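Local coordinates for protein short-chain dehydrogenase/reductase SDR (Paraburkholderia phymatum, PDB 5VA8) that binds NADP and, as a member of the short-chain dehydrogenase/reductase family, probably catalyses an NADP(H)-dependent oxidation or reduction, at residues 29-40 with 55-65. Residues are numbered along the deposited sequence; the frame is centred on the assembly and turned at random.
Sequences RGCAEALAAEGV and TAAAIRANAGV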
ATOM      1  N   ARG A  29       1.110   9.914  27.441  1.00 13.59           N
ATOM      2  CA  ARG A  29       1.933  10.803  28.257  1.00 13.08           C
ATOM      3  C   ARG A  29       3.083  11.385  27.440  1.00 14.71           C
ATOM      4  O   ARG A  29       3.375  12.585  27.525  1.00 15.96           O
ATOM      5  CB  ARG A  29       2.474  10.069  29.486  1.00 14.31           C
ATOM      6  CG  ARG A  29       3.387  10.963  30.323  1.00 16.12           C
ATOM      7  CD  ARG A  29       3.889  10.326  31.620  1.00 18.87           C
ATOM      8  NE  ARG A  29       4.827  11.239  32.279  1.00 25.29           N
ATOM      9  CZ  ARG A  29       5.389  11.029  33.470  1.00 30.94           C
ATOM     10  NH1 ARG A  29       5.120   9.928  34.159  1.00 32.12           N
ATOM     11  NH2 ARG A  29       6.226  11.929  33.973  1.00 36.80           N
ATOM     12  N   GLY A  30       3.737  10.552  26.633  1.00 14.82           N
ATOM     13  CA  GLY A  30       4.829  11.049  25.810  1.00 14.76           C
ATOM     14  C   GLY A  30       4.395  12.167  24.877  1.00 14.40           C
ATOM     15  O   GLY A  30       5.137  13.129  24.667  1.00 16.46           O
ATOM     16  N   CYS A  31       3.192  12.052  24.302  1.00 13.29           N
ATOM     17  CA  CYS A  31       2.674  13.127  23.458  1.00 12.10           C
ATOM     18  C   CYS A  31       2.391  14.381  24.274  1.00 14.20           C
ATOM     19  O   CYS A  31       2.727  15.497  23.849  1.00 14.59           O
ATOM     20  CB  CYS A  31       1.406  12.679  22.728  1.00 12.62           C
ATOM     21  SG  CYS A  31       1.686  11.367  21.521  1.00 14.26           S
ATOM     22  N   ALA A  32       1.765  14.222  25.444  1.00 13.78           N
ATOM     23  CA  ALA A  32       1.468  15.379  26.279  1.00 14.36           C
ATOM     24  C   ALA A  32       2.736  16.104  26.695  1.00 14.67           C
ATOM     25  O   ALA A  32       2.790  17.338  26.657  1.00 16.79           O
ATOM     26  CB  ALA A  32       0.675  14.947  27.515  1.00 15.26           C
ATOM     27  N   GLU A  33       3.767  15.358  27.107  1.00 15.11           N
ATOM     28  CA  GLU A  33       5.013  15.989  27.531  1.00 16.45           C
ATOM     29  C   GLU A  33       5.677  16.727  26.376  1.00 16.44           C
ATOM     30  O   GLU A  33       6.230  17.816  26.565  1.00 18.83           O
ATOM     31  CB  GLU A  33       5.972  14.946  28.113  1.00 17.72           C
ATOM     32  CG  GLU A  33       5.403  14.258  29.356  1.00 19.62           C
ATOM     33  CD  GLU A  33       6.459  13.685  30.277  1.00 39.30           C
ATOM     34  OE1 GLU A  33       7.271  14.476  30.805  1.00 48.25           O
ATOM     35  OE2 GLU A  33       6.473  12.446  30.483  1.00 32.89           O
ATOM     36  N   ALA A  34       5.647  16.141  25.177  1.00 15.72           N
ATOM     37  CA  ALA A  34       6.318  16.772  24.042  1.00 15.90           C
ATOM     38  C   ALA A  34       5.588  18.034  23.606  1.00 15.41           C
ATOM     39  O   ALA A  34       6.230  19.041  23.281  1.00 17.63           O
ATOM     40  CB  ALA A  34       6.431  15.785  22.882  1.00 18.57           C
ATOM     41  N   LEU A  35       4.251  18.010  23.613  1.00 16.39           N
ATOM     42  CA  LEU A  35       3.491  19.218  23.286  1.00 15.09           C
ATOM     43  C   LEU A  35       3.709  20.299  24.338  1.00 17.32           C
ATOM     44  O   LEU A  35       3.958  21.464  24.004  1.00 16.90           O
ATOM     45  CB  LEU A  35       2.001  18.886  23.136  1.00 16.51           C
ATOM     46  CG  LEU A  35       1.654  18.000  21.936  1.00 16.12           C
ATOM     47  CD1 LEU A  35       0.219  17.474  22.038  1.00 14.98           C
ATOM     48  CD2 LEU A  35       1.859  18.762  20.624  1.00 15.98           C
ATOM     49  N   ALA A  36       3.644  19.929  25.621  1.00 15.30           N
ATOM     50  CA  ALA A  36       3.891  20.907  26.681  1.00 16.38           C
ATOM     51  C   ALA A  36       5.282  21.519  26.563  1.00 19.37           C
ATOM     52  O   ALA A  36       5.465  22.716  26.826  1.00 18.94           O
ATOM     53  CB  ALA A  36       3.708  20.252  28.052  1.00 16.36           C
ATOM     54  N   ALA A  37       6.281  20.711  26.175  1.00 16.81           N
ATOM     55  CA  ALA A  37       7.642  21.213  26.019  1.00 19.54           C
ATOM     56  C   ALA A  37       7.738  22.286  24.945  1.00 21.62           C
ATOM     57  O   ALA A  37       8.660  23.108  24.980  1.00 23.25           O
ATOM     58  CB  ALA A  37       8.596  20.064  25.680  1.00 18.99           C
ATOM     59  N   GLU A  38       6.816  22.289  23.989  1.00 19.77           N
ATOM     60  CA  GLU A  38       6.763  23.327  22.971  1.00 19.17           C
ATOM     61  C   GLU A  38       5.765  24.424  23.325  1.00 22.89           C
ATOM     62  O   GLU A  38       5.393  25.223  22.459  1.00 19.78           O
ATOM     63  CB  GLU A  38       6.437  22.707  21.611  1.00 23.20           C
ATOM     64  CG  GLU A  38       7.351  21.537  21.212  1.00 24.28           C
ATOM     65  CD  GLU A  38       8.843  21.869  21.261  1.00 30.26           C
ATOM     66  OE1 GLU A  38       9.226  23.042  21.053  1.00 26.99           O
ATOM     67  OE2 GLU A  38       9.642  20.943  21.524  1.00 30.40           O
ATOM     68  N   GLY A  39       5.338  24.486  24.587  1.00 22.64           N
ATOM     69  CA  GLY A  39       4.508  25.569  25.064  1.00 23.16           C
ATOM     70  C   GLY A  39       3.021  25.379  24.892  1.00 20.04           C
ATOM     71  O   GLY A  39       2.271  26.337  25.107  1.00 19.82           O
ATOM     72  N   VAL A  40       2.573  24.185  24.524  1.00 17.24           N
ATOM     73  CA  VAL A  40       1.148  23.912  24.348  1.00 15.26           C
ATOM     74  C   VAL A  40       0.500  23.693  25.710  1.00 17.74           C
ATOM     75  O   VAL A  40       1.023  22.947  26.545  1.00 17.20           O
ATOM     76  CB  VAL A  40       0.938  22.682  23.449  1.00 15.51           C
ATOM     77  CG1 VAL A  40      -0.553  22.383  23.295  1.00 15.97           C
ATOM     78  CG2 VAL A  40       1.601  22.897  22.085  1.00 17.35           C
ATOM     79  N   THR A  55       1.077  12.730  36.992  1.00 17.56           N
ATOM     80  CA  THR A  55       1.595  13.137  35.691  1.00 17.16           C
ATOM     81  C   THR A  55       1.258  14.595  35.396  1.00 18.55           C
ATOM     82  O   THR A  55       2.084  15.328  34.838  1.00 18.19           O
ATOM     83  CB  THR A  55       1.047  12.212  34.607  1.00 15.35           C
ATOM     84  OG1 THR A  55       1.586  10.899  34.815  1.00 17.54           O
ATOM     85  CG2 THR A  55       1.433  12.701  33.211  1.00 14.84           C
ATOM     86  N   ALA A  56       0.053  15.040  35.768  1.00 16.08           N
ATOM     87  CA  ALA A  56      -0.283  16.445  35.559  1.00 17.48           C
ATOM     88  C   ALA A  56       0.676  17.353  36.325  1.00 19.44           C
ATOM     89  O   ALA A  56       1.177  18.342  35.775  1.00 18.74           O
ATOM     90  CB  ALA A  56      -1.732  16.715  35.964  1.00 18.59           C
ATOM     91  N   ALA A  57       0.974  17.010  37.582  1.00 17.80           N
ATOM     92  CA  ALA A  57       1.906  17.815  38.366  1.00 17.85           C
ATOM     93  C   ALA A  57       3.295  17.813  37.743  1.00 20.00           C
ATOM     94  O   ALA A  57       3.973  18.845  37.719  1.00 20.96           O
ATOM     95  CB  ALA A  57       1.969  17.307  39.805  1.00 19.12           C
ATOM     96  N   ALA A  58       3.732  16.661  37.230  1.00 17.29           N
ATOM     97  CA  ALA A  58       5.047  16.587  36.602  1.00 20.12           C
ATOM     98  C   ALA A  58       5.133  17.497  35.381  1.00 22.19           C
ATOM     99  O   ALA A  58       6.127  18.205  35.200  1.00 19.79           O
ATOM    100  CB  ALA A  58       5.365  15.142  36.217  1.00 20.20           C
ATOM    101  N   ILE A  59       4.107  17.484  34.526  1.00 18.99           N
ATOM    102  CA  ILE A  59       4.157  18.298  33.313  1.00 16.31           C
ATOM    103  C   ILE A  59       4.122  19.783  33.664  1.00 19.32           C
ATOM    104  O   ILE A  59       4.834  20.595  33.055  1.00 20.22           O
ATOM    105  CB  ILE A  59       3.012  17.899  32.363  1.00 16.33           C
ATOM    106  CG1 ILE A  59       3.210  16.461  31.884  1.00 19.48           C
ATOM    107  CG2 ILE A  59       2.941  18.844  31.160  1.00 17.56           C
ATOM    108  CD1 ILE A  59       2.038  15.922  31.048  1.00 21.29           C
ATOM    109  N   ARG A  60       3.301  20.163  34.650  1.00 19.62           N
ATOM    110  CA  ARG A  60       3.308  21.538  35.148  1.00 24.86           C
ATOM    111  C   ARG A  60       4.701  21.967  35.566  1.00 25.49           C
ATOM    112  O   ARG A  60       5.175  23.048  35.194  1.00 27.14           O
ATOM    113  CB  ARG A  60       2.361  21.679  36.342  1.00 25.83           C
ATOM    114  CG  ARG A  60       0.979  22.099  35.973  1.00 25.16           C
ATOM    115  CD  ARG A  60       0.081  22.222  37.203  1.00 19.91           C
ATOM    116  NE  ARG A  60      -1.241  21.771  36.819  1.00 20.47           N
ATOM    117  CZ  ARG A  60      -1.843  20.682  37.283  1.00 22.58           C
ATOM    118  NH1 ARG A  60      -1.268  19.937  38.224  1.00 24.58           N
ATOM    119  NH2 ARG A  60      -3.043  20.363  36.821  1.00 22.19           N
ATOM    120  N   ALA A  61       5.368  21.131  36.361  1.00 23.32           N
ATOM    121  CA  ALA A  61       6.693  21.480  36.860  1.00 25.20           C
ATOM    122  C   ALA A  61       7.715  21.510  35.730  1.00 24.76           C
ATOM    123  O   ALA A  61       8.601  22.369  35.714  1.00 31.63           O
ATOM    124  CB  ALA A  61       7.117  20.497  37.952  1.00 23.28           C
ATOM    125  N   ASN A  62       7.598  20.589  34.770  1.00 22.98           N
ATOM    126  CA  ASN A  62       8.583  20.494  33.697  1.00 20.22           C
ATOM    127  C   ASN A  62       8.426  21.615  32.680  1.00 23.79           C
ATOM    128  O   ASN A  62       9.423  22.170  32.195  1.00 27.73           O
ATOM    129  CB  ASN A  62       8.462  19.148  32.985  1.00 22.15           C
ATOM    130  CG  ASN A  62       8.973  17.991  33.815  1.00 26.64           C
ATOM    131  OD1 ASN A  62       9.673  18.182  34.806  1.00 28.86           O
ATOM    132  ND2 ASN A  62       8.622  16.775  33.407  1.00 26.97           N
ATOM    133  N   ALA A  63       7.188  21.948  32.321  1.00 21.65           N
ATOM    134  CA  ALA A  63       6.941  22.744  31.130  1.00 20.83           C
ATOM    135  C   ALA A  63       6.413  24.144  31.401  1.00 22.24           C
ATOM    136  O   ALA A  63       6.526  25.006  30.521  1.00 24.49           O
ATOM    137  CB  ALA A  63       5.956  22.014  30.206  1.00 18.84           C
ATOM    138  N   GLY A  64       5.838  24.394  32.575  1.00 23.10           N
ATOM    139  CA  GLY A  64       5.347  25.726  32.869  1.00 28.29           C
ATOM    140  C   GLY A  64       4.156  26.158  32.047  1.00 33.97           C
ATOM    141  O   GLY A  64       3.912  27.359  31.915  1.00 41.01           O
ATOM    142  N   VAL A  65       3.421  25.216  31.472  1.00 20.20           N
ATOM    143  CA  VAL A  65       2.217  25.515  30.726  1.00 20.56           C
ATOM    144  C   VAL A  65       1.017  25.222  31.618  1.00 20.12           C
ATOM    145  O   VAL A  65       1.146  24.665  32.707  1.00 22.66           O
ATOM    146  CB  VAL A  65       2.132  24.697  29.411  1.00 19.99           C
ATOM    147  CG1 VAL A  65       3.378  24.911  28.559  1.00 20.71           C
ATOM    148  CG2 VAL A  65       1.957  23.224  29.729  1.00 18.50           C
TER
HETATM  149  O   HOH W   1       7.328  24.565  27.931  1.00 29.43           O
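Thr55 meets the extended side chain of Arg29, its CG2 lying 3.8 Å from Arg29 CD and its OG1 over one face of the guanidinium; that hydroxyl is hydrogen-bonded to the carbonyl of Ser24. One turn on, Ala58 CB approaches Arg29 NH2. Arg29 reaches across because its CG stands anti to the backbone N (chi1 178°), and its NE forms a salt bridge with Glu33 OE2 at 2.7 Å, approaching that oxygen from above the carboxylate plane.

Ile59 illustrates how one branched residue can fill the gap between neighbouring helices of a Rossmann fold. Its CD1 packs on Ala32 CB and, with CG1, against Glu33 CG, while CG2 presses on Ala36 CB at a tight 3.5 Å. Asn62 brings ND2 to 3.7 Å from Glu33 OE1, amide and carboxylate planes only 17° apart. Ala63 CB then touches Ala36 CB at 3.6 Å, and one water donates to both Ala36 O and Ala63 O. Beyond the helix, Val65 sets CG2 against Ala36 CB and 3.3 Å from Val40 O, beside the Schellman motif that ends helix 26-37, with Gly39 as its C-prime residue.

The axes of the two helical segments come within 9.7 Å, crossing at -25°; their helices belong to successive beta-alpha-beta crossovers sharing strand 41-46. Ala32 and Thr55 both rest on Ile44 of that strand, whereas Cys31 and Ala34 face helix 233-243.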